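PDB 6Z0C: maquette-3, which probably serves as a test of how buried charged networks can be designed into the hydrophobic core of an artificial four-helix bundle. Local coordinates for residues Gln11-Glu16 and Gln184-Thr189; Gln19-Ile24 and Glu81-Leu86; Gln25-Glu30 and Arg170-Leu175; Leu121-Gln126 and Lys178-Val183. All blocks are in the same frame, centred on the assembly; numbering follows the deposited sequence.

Each contact of this antiparallel four-helix bundle centres on one leucine, glutamine sharing the surface in contacts 2 and 4. Contacts 1, 2 and 3 follow each other along helix 4-48: contacts 1 and 3 join it to helix 152-194, their centres about 21 Å apart, and contact 2 to helix 52-99. Contact 4 pairs helices 105-144 and 152-194; its centre lies about 10 Å from that of contact 2, and Leu-85 CD1 there comes 3.4 Å from Leu-121 CD1. Ile-28 CD1 of contact 3 lies 3.7 Å from Phe-125 CZ of contact 4. A potassium ion, held by Gly-101, Gly-103 and Gln-200, sits at the bundle end nearest contact 1.

Contact 1: residues Gln11-Glu16 and Gln184-Thr189; sequences QQLIQE and QKLQQT
Knobs-into-holes packing between the first and last helices of the four-helix bundle is exemplified by Leu-13, which enters a hole formed by Lys-185, Leu-186 and Thr-189, with Leu-182 as its fourth wall. The two segments run antiparallel at 160°, their axes within 10.0 Å. The leucine meets a different wall with each part of its side chain. Its CB lies 3.5 Å from Leu-186 CD2, its CD1 points past Lys-185 O to within 3.3 Å of Thr-189 OG1, and its CD2 lies across the root of the lysine, 4.0 Å from Lys-185 CB. The lysine chain runs on beside the same methyl as far as its CD, and only its end leads away. Leu-186 holds its CG beside the backbone N (chi1 -80°), which brings CD2 between Leu-13 and the methyl end of Ile-14, whose CD1 is 3.9 Å away; Ile-14 and Leu-186 cross nearly at right angles. The threonine hydroxyl, although pressed against a methyl group, has a polar partner in Glu-9 of helix 4-48, so this buried oxygen is satisfied. An alanine in place of Leu-13 would probably open a gap beside Lys-185 and Thr-189, whose cover comes from the two methyls that would go. Around this pairing, Phe-10 and Phe-17 also touch Leu-186, while helix 52-99 brings Leu-86 against Ile-14 and Leu-89 against Leu-186.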
loop_
_atom_site.group_PDB
_atom_site.type_symbol
_atom_site.label_atom_id
_atom_site.label_comp_id
_atom_site.label_asym_id
_atom_site.label_seq_id
_atom_site.Cartn_x
_atom_site.Cartn_y
_atom_site.Cartn_z
ATOM N N GLN A 11 16.270 8.379 13.585
ATOM C CA GLN A 11 14.984 8.588 14.304
ATOM C C GLN A 11 14.003 9.337 13.392
ATOM O O GLN A 11 12.824 8.953 13.382
ATOM C CB GLN A 11 15.231 9.320 15.625
ATOM C CG GLN A 11 15.933 8.452 16.660
ATOM C CD GLN A 11 15.046 7.333 17.148
ATOM O OE1 GLN A 11 15.124 6.200 16.678
ATOM N NE2 GLN A 11 14.169 7.657 18.081
ATOM N N GLN A 12 14.482 10.336 12.641
ATOM C CA GLN A 12 13.665 11.126 11.679
ATOM C C GLN A 12 13.087 10.192 10.606
ATOM O O GLN A 12 11.890 10.336 10.285
ATOM C CB GLN A 12 14.493 12.254 11.057
ATOM C CG GLN A 12 14.548 13.511 11.914
ATOM C CD GLN A 12 13.313 14.371 11.783
ATOM O OE1 GLN A 12 12.614 14.636 12.758
ATOM N NE2 GLN A 12 13.038 14.823 10.570
ATOM N N LEU A 13 13.894 9.261 10.088
ATOM C CA LEU A 13 13.472 8.289 9.042
ATOM C C LEU A 13 12.431 7.332 9.626
ATOM O O LEU A 13 11.453 7.053 8.929
ATOM C CB LEU A 13 14.682 7.516 8.509
ATOM C CG LEU A 13 15.668 8.317 7.662
ATOM C CD1 LEU A 13 16.878 7.465 7.324
ATOM C CD2 LEU A 13 15.014 8.851 6.395
ATOM N N ILE A 14 12.638 6.843 10.854
ATOM C CA ILE A 14 11.664 5.938 11.535
ATOM C C ILE A 14 10.328 6.683 11.644
ATOM O O ILE A 14 9.288 6.083 11.301
ATOM C CB ILE A 14 12.179 5.466 12.912
ATOM C CG1 ILE A 14 13.438 4.600 12.795
ATOM C CG2 ILE A 14 11.077 4.755 13.687
ATOM C CD1 ILE A 14 13.215 3.242 12.171
ATOM N N GLN A 15 10.358 7.945 12.086
ATOM C CA GLN A 15 9.136 8.760 12.328
ATOM C C GLN A 15 8.422 9.007 10.994
ATOM O O GLN A 15 7.193 8.819 10.940
ATOM C CB GLN A 15 9.480 10.076 13.028
ATOM C CG GLN A 15 8.263 10.938 13.356
ATOM C CD GLN A 15 7.258 10.258 14.257
ATOM O OE1 GLN A 15 6.547 9.339 13.852
ATOM N NE2 GLN A 15 7.167 10.731 15.489
ATOM N N GLU A 16 9.172 9.407 9.962
ATOM C CA GLU A 16 8.657 9.656 8.590
ATOM C C GLU A 16 7.956 8.393 8.072
ATOM O O GLU A 16 6.832 8.509 7.547
ATOM C CB GLU A 16 9.799 10.095 7.671
ATOM C CG GLU A 16 9.324 10.672 6.355
ATOM C CD GLU A 16 10.430 11.142 5.421
ATOM O OE1 GLU A 16 10.148 11.284 4.221
ATOM O OE2 GLU A 16 11.565 11.365 5.894
ATOM N N GLN A 184 15.457 2.103 1.761
ATOM C CA GLN A 184 16.834 2.300 1.236
ATOM C C GLN A 184 17.580 3.322 2.104
ATOM O O GLN A 184 18.749 3.057 2.436
ATOM C CB GLN A 184 16.795 2.719 -0.235
ATOM C CG GLN A 184 16.297 1.620 -1.160
ATOM C CD GLN A 184 17.049 0.323 -0.983
ATOM O OE1 GLN A 184 18.264 0.305 -0.798
ATOM N NE2 GLN A 184 16.323 -0.781 -1.027
ATOM N N LYS A 185 16.936 4.438 2.464
ATOM C CA LYS A 185 17.542 5.479 3.340
ATOM C C LYS A 185 17.876 4.872 4.709
ATOM O O LYS A 185 18.966 5.164 5.228
ATOM C CB LYS A 185 16.611 6.681 3.506
ATOM C CG LYS A 185 16.389 7.493 2.241
ATOM C CD LYS A 185 15.631 8.779 2.490
ATOM C CE LYS A 185 15.478 9.630 1.249
ATOM N NZ LYS A 185 16.791 10.054 0.708
ATOM N N LEU A 186 16.979 4.060 5.275
ATOM C CA LEU A 186 17.214 3.404 6.588
ATOM C C LEU A 186 18.413 2.450 6.472
ATOM O O LEU A 186 19.236 2.447 7.397
ATOM C CB LEU A 186 15.938 2.695 7.049
ATOM C CG LEU A 186 14.892 3.620 7.672
ATOM C CD1 LEU A 186 13.536 2.940 7.769
ATOM C CD2 LEU A 186 15.341 4.101 9.042
ATOM N N GLN A 187 18.530 1.711 5.364
ATOM C CA GLN A 187 19.673 0.792 5.094
ATOM C C GLN A 187 20.973 1.606 4.985
ATOM O O GLN A 187 22.006 1.127 5.482
ATOM C CB GLN A 187 19.431 -0.029 3.824
ATOM C CG GLN A 187 18.388 -1.127 3.984
ATOM C CD GLN A 187 18.980 -2.473 4.325
ATOM O OE1 GLN A 187 19.959 -2.585 5.066
ATOM N NE2 GLN A 187 18.378 -3.521 3.789
ATOM N N GLN A 188 20.928 2.783 4.351
ATOM C CA GLN A 188 22.096 3.700 4.216
ATOM C C GLN A 188 22.492 4.234 5.600
ATOM O O GLN A 188 23.699 4.248 5.909
ATOM C CB GLN A 188 21.784 4.852 3.260
ATOM C CG GLN A 188 21.786 4.439 1.795
ATOM C CD GLN A 188 21.402 5.573 0.880
ATOM O OE1 GLN A 188 20.593 6.429 1.227
ATOM N NE2 GLN A 188 21.984 5.586 -0.309
ATOM N N THR A 189 21.517 4.668 6.404
ATOM C CA THR A 189 21.751 5.197 7.774
ATOM C C THR A 189 22.226 4.046 8.665
ATOM O O THR A 189 23.156 4.269 9.463
ATOM C CB THR A 189 20.510 5.906 8.331
ATOM O OG1 THR A 189 20.180 6.962 7.428
ATOM C CG2 THR A 189 20.734 6.478 9.711
#

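Contact 2: residues Gln19-Ile24 and Glu81-Leu86; sequences QLLQEI and EAQQLL
Leu-21 and its partners Ala-82, Gln-83 and Leu-86 form the close part of this contact, in which one branched side chain fits into the surface of the antiparallel helix opposite. Holding CG beside the backbone N (chi1 -75°) sends the fork of Leu-21 toward helix 52-99. Its CD1 comes to 3.8 Å from Gln-83 CA, resting on the backbone itself, and it also touches Leu-86 CD2 at 4.0 Å. The other methyl, CD2, packs 4.0 Å from Ala-82 CB, and the small alanine probably lets the leucine sit close to its helix. Gln-83, bent at chi2 (135°), marks the outer limit of this close part by folding its amide group over the root of Leu-21, with Gln-83 CD 3.9 Å from Leu-21 CB. The loose, solvent side belongs to the extended, exposed Gln-22, which contributes little more than its CG; the two glutamine chains cross at about a right angle, their amide planes 60° apart, and no hydrogen bond joins the segments here. An apolar inner seam of leucine and alanine, bordered outside by glutamine, is the pattern of an amphipathic antiparallel helix pair in a four-helix bundle.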
loop_
_atom_site.group_PDB
_atom_site.type_symbol
_atom_site.label_atom_id
_atom_site.label_comp_id
_atom_site.label_asym_id
_atom_site.label_seq_id
_atom_site.Cartn_x
_atom_site.Cartn_y
_atom_site.Cartn_z
ATOM N N GLN A 19 4.714 7.638 10.068
ATOM C CA GLN A 19 3.675 8.577 9.561
ATOM C C GLN A 19 3.190 8.104 8.185
ATOM O O GLN A 19 1.976 8.172 7.937
ATOM C CB GLN A 19 4.205 10.010 9.510
ATOM C CG GLN A 19 4.358 10.641 10.888
ATOM C CD GLN A 19 4.618 12.126 10.833
ATOM O OE1 GLN A 19 4.223 12.812 9.891
ATOM N NE2 GLN A 19 5.281 12.638 11.858
ATOM N N LEU A 20 4.094 7.623 7.327
ATOM C CA LEU A 20 3.738 7.157 5.962
ATOM C C LEU A 20 2.823 5.931 6.062
ATOM O O LEU A 20 1.823 5.886 5.331
ATOM C CB LEU A 20 5.011 6.846 5.171
ATOM C CG LEU A 20 4.797 6.352 3.743
ATOM C CD1 LEU A 20 3.934 7.323 2.949
ATOM C CD2 LEU A 20 6.136 6.136 3.050
ATOM N N LEU A 21 3.129 4.983 6.949
ATOM C CA LEU A 21 2.304 3.756 7.111
ATOM C C LEU A 21 0.917 4.140 7.645
ATOM O O LEU A 21 -0.069 3.506 7.221
ATOM C CB LEU A 21 3.022 2.760 8.024
ATOM C CG LEU A 21 4.196 2.019 7.384
ATOM C CD1 LEU A 21 4.982 1.245 8.431
ATOM C CD2 LEU A 21 3.726 1.087 6.275
ATOM N N GLN A 22 0.833 5.162 8.500
ATOM C CA GLN A 22 -0.462 5.696 9.004
ATOM C C GLN A 22 -1.242 6.288 7.822
ATOM O O GLN A 22 -2.447 5.993 7.704
ATOM C CB GLN A 22 -0.235 6.721 10.116
ATOM C CG GLN A 22 0.250 6.101 11.419
ATOM C CD GLN A 22 0.568 7.133 12.475
ATOM O OE1 GLN A 22 0.082 8.262 12.439
ATOM N NE2 GLN A 22 1.394 6.748 13.435
ATOM N N GLU A 23 -0.575 7.075 6.974
ATOM C CA GLU A 23 -1.170 7.683 5.753
ATOM C C GLU A 23 -1.671 6.570 4.824
ATOM O O GLU A 23 -2.784 6.699 4.288
ATOM C CB GLU A 23 -0.149 8.582 5.052
ATOM C CG GLU A 23 -0.715 9.327 3.858
ATOM C CD GLU A 23 0.226 10.345 3.236
ATOM O OE1 GLU A 23 1.423 10.359 3.610
ATOM O OE2 GLU A 23 -0.239 11.118 2.374
ATOM N N ILE A 24 -0.877 5.512 4.641
ATOM C CA ILE A 24 -1.252 4.318 3.829
ATOM C C ILE A 24 -2.512 3.668 4.428
ATOM O O ILE A 24 -3.447 3.383 3.662
ATOM C CB ILE A 24 -0.067 3.339 3.723
ATOM C CG1 ILE A 24 0.973 3.858 2.725
ATOM C CG2 ILE A 24 -0.549 1.939 3.380
ATOM C CD1 ILE A 24 2.280 3.104 2.733
ATOM N N GLU A 81 1.747 -5.199 9.829
ATOM C CA GLU A 81 2.950 -6.064 9.982
ATOM C C GLU A 81 4.214 -5.222 9.741
ATOM O O GLU A 81 5.184 -5.370 10.506
ATOM C CB GLU A 81 2.845 -7.252 9.025
ATOM C CG GLU A 81 3.963 -8.269 9.166
ATOM C CD GLU A 81 3.863 -9.440 8.203
ATOM O OE1 GLU A 81 2.744 -9.720 7.721
ATOM O OE2 GLU A 81 4.906 -10.068 7.932
ATOM N N ALA A 82 4.196 -4.352 8.729
ATOM C CA ALA A 82 5.295 -3.405 8.424
ATOM C C ALA A 82 5.526 -2.478 9.625
ATOM O O ALA A 82 6.688 -2.225 9.952
ATOM C CB ALA A 82 4.985 -2.627 7.169
ATOM N N GLN A 83 4.454 -1.992 10.259
ATOM C CA GLN A 83 4.546 -1.052 11.411
ATOM C C GLN A 83 5.238 -1.768 12.580
ATOM O O GLN A 83 6.098 -1.139 13.228
ATOM C CB GLN A 83 3.163 -0.503 11.773
ATOM C CG GLN A 83 3.202 0.920 12.322
ATOM C CD GLN A 83 2.150 1.831 11.731
ATOM O OE1 GLN A 83 2.443 2.951 11.310
ATOM N NE2 GLN A 83 0.910 1.359 11.703
ATOM N N GLN A 84 4.898 -3.042 12.810
ATOM C CA GLN A 84 5.487 -3.895 13.881
ATOM C C GLN A 84 6.976 -4.126 13.586
ATOM O O GLN A 84 7.793 -3.960 14.511
ATOM C CB GLN A 84 4.706 -5.206 14.003
ATOM C CG GLN A 84 3.327 -5.021 14.624
ATOM C CD GLN A 84 2.385 -6.176 14.376
ATOM O OE1 GLN A 84 2.727 -7.160 13.721
ATOM N NE2 GLN A 84 1.176 -6.060 14.904
ATOM N N LEU A 85 7.322 -4.478 12.345
ATOM C CA LEU A 85 8.734 -4.691 11.915
ATOM C C LEU A 85 9.519 -3.380 12.033
ATOM O O LEU A 85 10.698 -3.435 12.423
ATOM C CB LEU A 85 8.763 -5.219 10.478
ATOM C CG LEU A 85 8.225 -6.635 10.283
ATOM C CD1 LEU A 85 8.077 -6.947 8.803
ATOM C CD2 LEU A 85 9.120 -7.667 10.957
ATOM N N LEU A 86 8.889 -2.242 11.729
ATOM C CA LEU A 86 9.536 -0.906 11.804
ATOM C C LEU A 86 9.938 -0.588 13.254
ATOM O O LEU A 86 11.026 -0.026 13.453
ATOM C CB LEU A 86 8.581 0.146 11.237
ATOM C CG LEU A 86 9.137 1.565 11.150
ATOM C CD1 LEU A 86 10.396 1.621 10.295
ATOM C CD2 LEU A 86 8.081 2.513 10.608
#

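Contact 3: residues Gln25-Glu30 and Arg170-Leu175; sequences QQLIRE and RELLQL
Apolar contacts carry the join between Leu-27 and helix 152-194, and nearly all of them are made by one methyl group. With CG anti to the backbone N (chi1 178°), Leu-27 turns its CD2 down onto the backbone of the other helix, 3.4 Å from Leu-172 N and a tight 3.5 Å from Leu-172 CA. The same methyl lies 3.8 Å from Leu-175 CD1. Glu-171 touches it at 4.0 Å through CB alone, while the end of the acid's chain leads away. Ile-28 joins in more loosely, its CG1 4.3 Å from Leu-172 CD2.

This is a further case of knobs-into-holes packing in the antiparallel four-helix bundle: Glu-171, Leu-172 and Leu-175 surround the leucine, Gln-168 one turn earlier adds the fourth side, and the segments meet at 162°. Behind the pair, Phe-125 of helix 105-144 rests on Ile-28, and Leu-20 and Ile-24 pack on Leu-175.

None of the polar bonds crosses between the two segments; on helix 4-48 they run along the exposed flank. Arg-29 NH1 donates to Gln-26 OE1 at 2.6 Å, with the oxygen at the guanidinium edge and close to its plane; NE adds only a weak second bond to that oxygen. One guanidinium face lies over Gln-25 O, while the amide of Gln-26 reaches Glu-30 OE1 through a long, weak bond. On the other segment Arg-170 reaches a further helix, turning outward to a salt bridge with Glu-137 of helix 105-144.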
loop_
_atom_site.group_PDB
_atom_site.type_symbol
_atom_site.label_atom_id
_atom_site.label_comp_id
_atom_site.label_asym_id
_atom_site.label_seq_id
_atom_site.Cartn_x
_atom_site.Cartn_y
_atom_site.Cartn_z
ATOM N N GLN A 25 -2.541 3.430 5.738
ATOM C CA GLN A 25 -3.702 2.779 6.411
ATOM C C GLN A 25 -4.958 3.644 6.233
ATOM O O GLN A 25 -6.040 3.070 5.981
ATOM C CB GLN A 25 -3.396 2.505 7.884
ATOM C CG GLN A 25 -2.257 1.513 8.072
ATOM C CD GLN A 25 -2.516 0.537 9.192
ATOM O OE1 GLN A 25 -2.555 0.909 10.363
ATOM N NE2 GLN A 25 -2.691 -0.726 8.835
ATOM N N GLN A 26 -4.828 4.969 6.343
ATOM C CA GLN A 26 -5.966 5.912 6.172
ATOM C C GLN A 26 -6.456 5.860 4.721
ATOM O O GLN A 26 -7.685 5.847 4.522
ATOM C CB GLN A 26 -5.582 7.339 6.570
ATOM C CG GLN A 26 -6.730 8.336 6.445
ATOM C CD GLN A 26 -7.929 7.967 7.288
ATOM O OE1 GLN A 26 -7.804 7.376 8.361
ATOM N NE2 GLN A 26 -9.111 8.316 6.807
ATOM N N LEU A 27 -5.546 5.837 3.742
ATOM C CA LEU A 27 -5.926 5.807 2.304
ATOM C C LEU A 27 -6.623 4.475 1.995
ATOM O O LEU A 27 -7.626 4.496 1.275
ATOM C CB LEU A 27 -4.695 6.037 1.419
ATOM C CG LEU A 27 -4.941 5.980 -0.091
ATOM C CD1 LEU A 27 -6.145 6.821 -0.498
ATOM C CD2 LEU A 27 -3.704 6.434 -0.856
ATOM N N ILE A 28 -6.146 3.358 2.552
ATOM C CA ILE A 28 -6.813 2.033 2.386
ATOM C C ILE A 28 -8.242 2.116 2.938
ATOM O O ILE A 28 -9.158 1.607 2.265
ATOM C CB ILE A 28 -6.011 0.896 3.041
ATOM C CG1 ILE A 28 -4.708 0.623 2.288
ATOM C CG2 ILE A 28 -6.869 -0.355 3.137
ATOM C CD1 ILE A 28 -3.720 -0.219 3.056
ATOM N N ARG A 29 -8.431 2.723 4.113
ATOM C CA ARG A 29 -9.777 2.890 4.733
ATOM C C ARG A 29 -10.678 3.682 3.775
ATOM O O ARG A 29 -11.838 3.281 3.602
ATOM C CB ARG A 29 -9.681 3.565 6.104
ATOM C CG ARG A 29 -9.321 2.615 7.237
ATOM C CD ARG A 29 -9.620 3.209 8.602
ATOM N NE ARG A 29 -8.720 4.315 8.889
ATOM C CZ ARG A 29 -7.493 4.198 9.396
ATOM N NH1 ARG A 29 -6.764 5.283 9.600
ATOM N NH2 ARG A 29 -6.997 3.010 9.703
ATOM N N GLU A 30 -10.154 4.749 3.160
ATOM C CA GLU A 30 -10.915 5.607 2.210
ATOM C C GLU A 30 -11.255 4.795 0.955
ATOM O O GLU A 30 -12.388 4.930 0.458
ATOM C CB GLU A 30 -10.136 6.884 1.893
ATOM C CG GLU A 30 -10.111 7.852 3.064
ATOM C CD GLU A 30 -9.146 9.022 2.960
ATOM O OE1 GLU A 30 -9.208 9.906 3.842
ATOM O OE2 GLU A 30 -8.331 9.046 2.015
ATOM N N ARG A 170 -3.629 5.066 -7.569
ATOM C CA ARG A 170 -2.336 5.644 -8.033
ATOM C C ARG A 170 -1.664 6.397 -6.883
ATOM O O ARG A 170 -0.426 6.366 -6.792
ATOM C CB ARG A 170 -2.545 6.598 -9.209
ATOM C CG ARG A 170 -3.034 5.901 -10.464
ATOM C CD ARG A 170 -2.699 6.708 -11.695
ATOM N NE ARG A 170 -3.487 6.248 -12.820
ATOM C CZ ARG A 170 -3.244 5.146 -13.523
ATOM N NH1 ARG A 170 -2.215 4.365 -13.231
ATOM N NH2 ARG A 170 -4.039 4.837 -14.533
ATOM N N GLU A 171 -2.458 7.080 -6.059
ATOM C CA GLU A 171 -1.968 7.798 -4.855
ATOM C C GLU A 171 -1.351 6.766 -3.901
ATOM O O GLU A 171 -0.253 7.021 -3.381
ATOM C CB GLU A 171 -3.112 8.591 -4.219
ATOM C CG GLU A 171 -2.678 9.918 -3.631
ATOM C CD GLU A 171 -2.053 10.880 -4.628
ATOM O OE1 GLU A 171 -2.774 11.358 -5.528
ATOM O OE2 GLU A 171 -0.843 11.138 -4.508
ATOM N N LEU A 172 -2.017 5.623 -3.722
ATOM C CA LEU A 172 -1.557 4.524 -2.833
ATOM C C LEU A 172 -0.254 3.929 -3.384
ATOM O O LEU A 172 0.675 3.730 -2.585
ATOM C CB LEU A 172 -2.664 3.472 -2.720
ATOM C CG LEU A 172 -2.357 2.262 -1.839
ATOM C CD1 LEU A 172 -1.934 2.687 -0.441
ATOM C CD2 LEU A 172 -3.558 1.333 -1.775
ATOM N N LEU A 173 -0.172 3.679 -4.698
ATOM C CA LEU A 173 1.083 3.196 -5.345
ATOM C C LEU A 173 2.234 4.151 -5.007
ATOM O O LEU A 173 3.312 3.656 -4.649
ATOM C CB LEU A 173 0.907 3.077 -6.865
ATOM C CG LEU A 173 0.470 1.713 -7.391
ATOM C CD1 LEU A 173 0.438 1.715 -8.914
ATOM C CD2 LEU A 173 1.379 0.600 -6.888
ATOM N N GLN A 174 2.018 5.466 -5.117
ATOM C CA GLN A 174 3.062 6.494 -4.842
ATOM C C GLN A 174 3.544 6.386 -3.385
ATOM O O GLN A 174 4.759 6.512 -3.157
ATOM C CB GLN A 174 2.541 7.897 -5.145
ATOM C CG GLN A 174 2.354 8.152 -6.635
ATOM C CD GLN A 174 1.734 9.497 -6.912
ATOM O OE1 GLN A 174 2.294 10.536 -6.568
ATOM N NE2 GLN A 174 0.578 9.489 -7.556
ATOM N N LEU A 175 2.632 6.185 -2.430
ATOM C CA LEU A 175 2.990 6.073 -0.992
ATOM C C LEU A 175 3.851 4.822 -0.783
ATOM O O LEU A 175 4.803 4.905 -0.003
ATOM C CB LEU A 175 1.727 6.036 -0.123
ATOM C CG LEU A 175 0.834 7.277 -0.175
ATOM C CD1 LEU A 175 -0.323 7.145 0.803
ATOM C CD2 LEU A 175 1.614 8.555 0.094
#

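Contact 4: residues Leu121-Gln126 and Lys178-Val183; sequences LLQKFQ and KAQQLV
The backbones of Leu-122 and Gln-180 approach to 6.7 Å between CA atoms, on helix segments antiparallel at 164° with axes 10.2 Å apart. On the core side Leu-122 spreads its two methyls over the partner helix: CD1 slides past Val-183 with only 3.5 Å to CG2, and CD2 rests 3.8 Å from Ala-179 CB. Its CB touches the aliphatic part of Gln-180, 3.7 Å from CG. From there the glutamine reaches across, and its NE2 donates a short bond of 2.7 Å to Gln-126 OE1. The two side chains meet at about a right angle, the acceptor oxygen close to the plane of the Gln-180 amide but the donor tilted 29° out of the Gln-126 carbonyl plane. With CG anti to the backbone N (chi1 174°) and the chain extended beyond it, Gln-126 carries its amide out to meet the donor. A leucine in place of Gln-180 would probably leave Gln-126 OE1 without this donor and its amide less firmly fixed. Phe-17 on Val-183 and Leu-20 on Ala-179 extend the apolar side inward. A polar bond thus borders the apolar seam, and its matched donor and acceptor probably help fix how the helices align.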
loop_
_atom_site.group_PDB
_atom_site.type_symbol
_atom_site.label_atom_id
_atom_site.label_comp_id
_atom_site.label_asym_id
_atom_site.label_seq_id
_atom_site.Cartn_x
_atom_site.Cartn_y
_atom_site.Cartn_z
ATOM N N LEU A 121 7.642 -7.087 2.053
ATOM C CA LEU A 121 6.221 -6.723 2.325
ATOM C C LEU A 121 5.777 -5.614 1.362
ATOM O O LEU A 121 4.660 -5.715 0.823
ATOM C CB LEU A 121 6.048 -6.261 3.778
ATOM C CG LEU A 121 6.070 -7.342 4.858
ATOM C CD1 LEU A 121 5.824 -6.718 6.223
ATOM C CD2 LEU A 121 5.045 -8.435 4.591
ATOM N N LEU A 122 6.609 -4.588 1.165
ATOM C CA LEU A 122 6.285 -3.420 0.297
ATOM C C LEU A 122 6.234 -3.848 -1.174
ATOM O O LEU A 122 5.388 -3.307 -1.913
ATOM C CB LEU A 122 7.329 -2.320 0.492
ATOM C CG LEU A 122 7.386 -1.687 1.880
ATOM C CD1 LEU A 122 8.546 -0.709 1.954
ATOM C CD2 LEU A 122 6.076 -0.999 2.235
ATOM N N GLN A 123 7.116 -4.758 -1.593
ATOM C CA GLN A 123 7.157 -5.260 -2.994
ATOM C C GLN A 123 5.863 -6.033 -3.279
ATOM O O GLN A 123 5.251 -5.775 -4.329
ATOM C CB GLN A 123 8.430 -6.075 -3.234
ATOM C CG GLN A 123 9.660 -5.193 -3.384
ATOM C CD GLN A 123 10.947 -5.968 -3.520
ATOM O OE1 GLN A 123 10.953 -7.189 -3.667
ATOM N NE2 GLN A 123 12.058 -5.253 -3.471
ATOM N N LYS A 124 5.455 -6.920 -2.366
ATOM C CA LYS A 124 4.170 -7.675 -2.424
ATOM C C LYS A 124 3.017 -6.669 -2.495
ATOM O O LYS A 124 2.158 -6.793 -3.393
ATOM C CB LYS A 124 4.064 -8.597 -1.202
ATOM C CG LYS A 124 2.743 -9.336 -1.021
ATOM C CD LYS A 124 2.631 -10.008 0.341
ATOM C CE LYS A 124 1.211 -10.341 0.755
ATOM N NZ LYS A 124 0.870 -11.757 0.475
ATOM N N PHE A 125 3.026 -5.693 -1.585
ATOM C CA PHE A 125 2.039 -4.589 -1.491
ATOM C C PHE A 125 1.901 -3.897 -2.855
ATOM O O PHE A 125 0.767 -3.781 -3.354
ATOM C CB PHE A 125 2.471 -3.609 -0.400
ATOM C CG PHE A 125 1.368 -2.745 0.146
ATOM C CD1 PHE A 125 0.988 -2.840 1.475
ATOM C CD2 PHE A 125 0.710 -1.839 -0.668
ATOM C CE1 PHE A 125 -0.023 -2.038 1.978
ATOM C CE2 PHE A 125 -0.303 -1.040 -0.163
ATOM C CZ PHE A 125 -0.667 -1.144 1.156
ATOM N N GLN A 126 3.017 -3.448 -3.439
ATOM C CA GLN A 126 3.031 -2.721 -4.739
ATOM C C GLN A 126 2.410 -3.605 -5.829
ATOM O O GLN A 126 1.561 -3.088 -6.580
ATOM C CB GLN A 126 4.446 -2.283 -5.133
ATOM C CG GLN A 126 4.511 -1.671 -6.531
ATOM C CD GLN A 126 5.797 -0.937 -6.821
ATOM O OE1 GLN A 126 6.762 -1.001 -6.062
ATOM N NE2 GLN A 126 5.820 -0.229 -7.940
ATOM N N LYS A 178 7.245 5.593 -2.065
ATOM C CA LYS A 178 7.912 6.439 -1.034
ATOM C C LYS A 178 8.436 5.548 0.100
ATOM O O LYS A 178 9.554 5.801 0.584
ATOM C CB LYS A 178 6.967 7.504 -0.468
ATOM C CG LYS A 178 6.702 8.683 -1.393
ATOM C CD LYS A 178 5.955 9.811 -0.722
ATOM C CE LYS A 178 5.634 10.953 -1.660
ATOM N NZ LYS A 178 4.671 11.896 -1.048
ATOM N N ALA A 179 7.658 4.546 0.512
ATOM C CA ALA A 179 8.038 3.606 1.590
ATOM C C ALA A 179 9.311 2.855 1.175
ATOM O O ALA A 179 10.208 2.693 2.024
ATOM C CB ALA A 179 6.900 2.663 1.894
ATOM N N GLN A 180 9.402 2.436 -0.091
ATOM C CA GLN A 180 10.577 1.679 -0.604
ATOM C C GLN A 180 11.807 2.600 -0.619
ATOM O O GLN A 180 12.905 2.094 -0.335
ATOM C CB GLN A 180 10.247 1.028 -1.948
ATOM C CG GLN A 180 9.271 -0.132 -1.799
ATOM C CD GLN A 180 8.890 -0.765 -3.113
ATOM O OE1 GLN A 180 9.687 -1.456 -3.741
ATOM N NE2 GLN A 180 7.654 -0.546 -3.532
ATOM N N GLN A 181 11.630 3.903 -0.871
ATOM C CA GLN A 181 12.710 4.922 -0.734
ATOM C C GLN A 181 13.198 4.975 0.716
ATOM O O GLN A 181 14.417 5.034 0.927
ATOM C CB GLN A 181 12.241 6.332 -1.091
ATOM C CG GLN A 181 12.288 6.655 -2.570
ATOM C CD GLN A 181 11.752 8.042 -2.824
ATOM O OE1 GLN A 181 10.572 8.223 -3.108
ATOM N NE2 GLN A 181 12.609 9.040 -2.686
ATOM N N LEU A 182 12.271 5.008 1.674
ATOM C CA LEU A 182 12.609 5.132 3.115
ATOM C C LEU A 182 13.371 3.883 3.571
ATOM O O LEU A 182 14.285 4.040 4.396
ATOM C CB LEU A 182 11.336 5.345 3.938
ATOM C CG LEU A 182 10.699 6.728 3.814
ATOM C CD1 LEU A 182 9.462 6.827 4.694
ATOM C CD2 LEU A 182 11.690 7.827 4.175
ATOM N N VAL A 183 13.018 2.701 3.057
ATOM C CA VAL A 183 13.735 1.429 3.378
ATOM C C VAL A 183 15.202 1.589 2.966
ATOM O O VAL A 183 16.079 1.229 3.761
ATOM C CB VAL A 183 13.099 0.200 2.702
ATOM C CG1 VAL A 183 14.035 -1.004 2.733
ATOM C CG2 VAL A 183 11.761 -0.152 3.327
#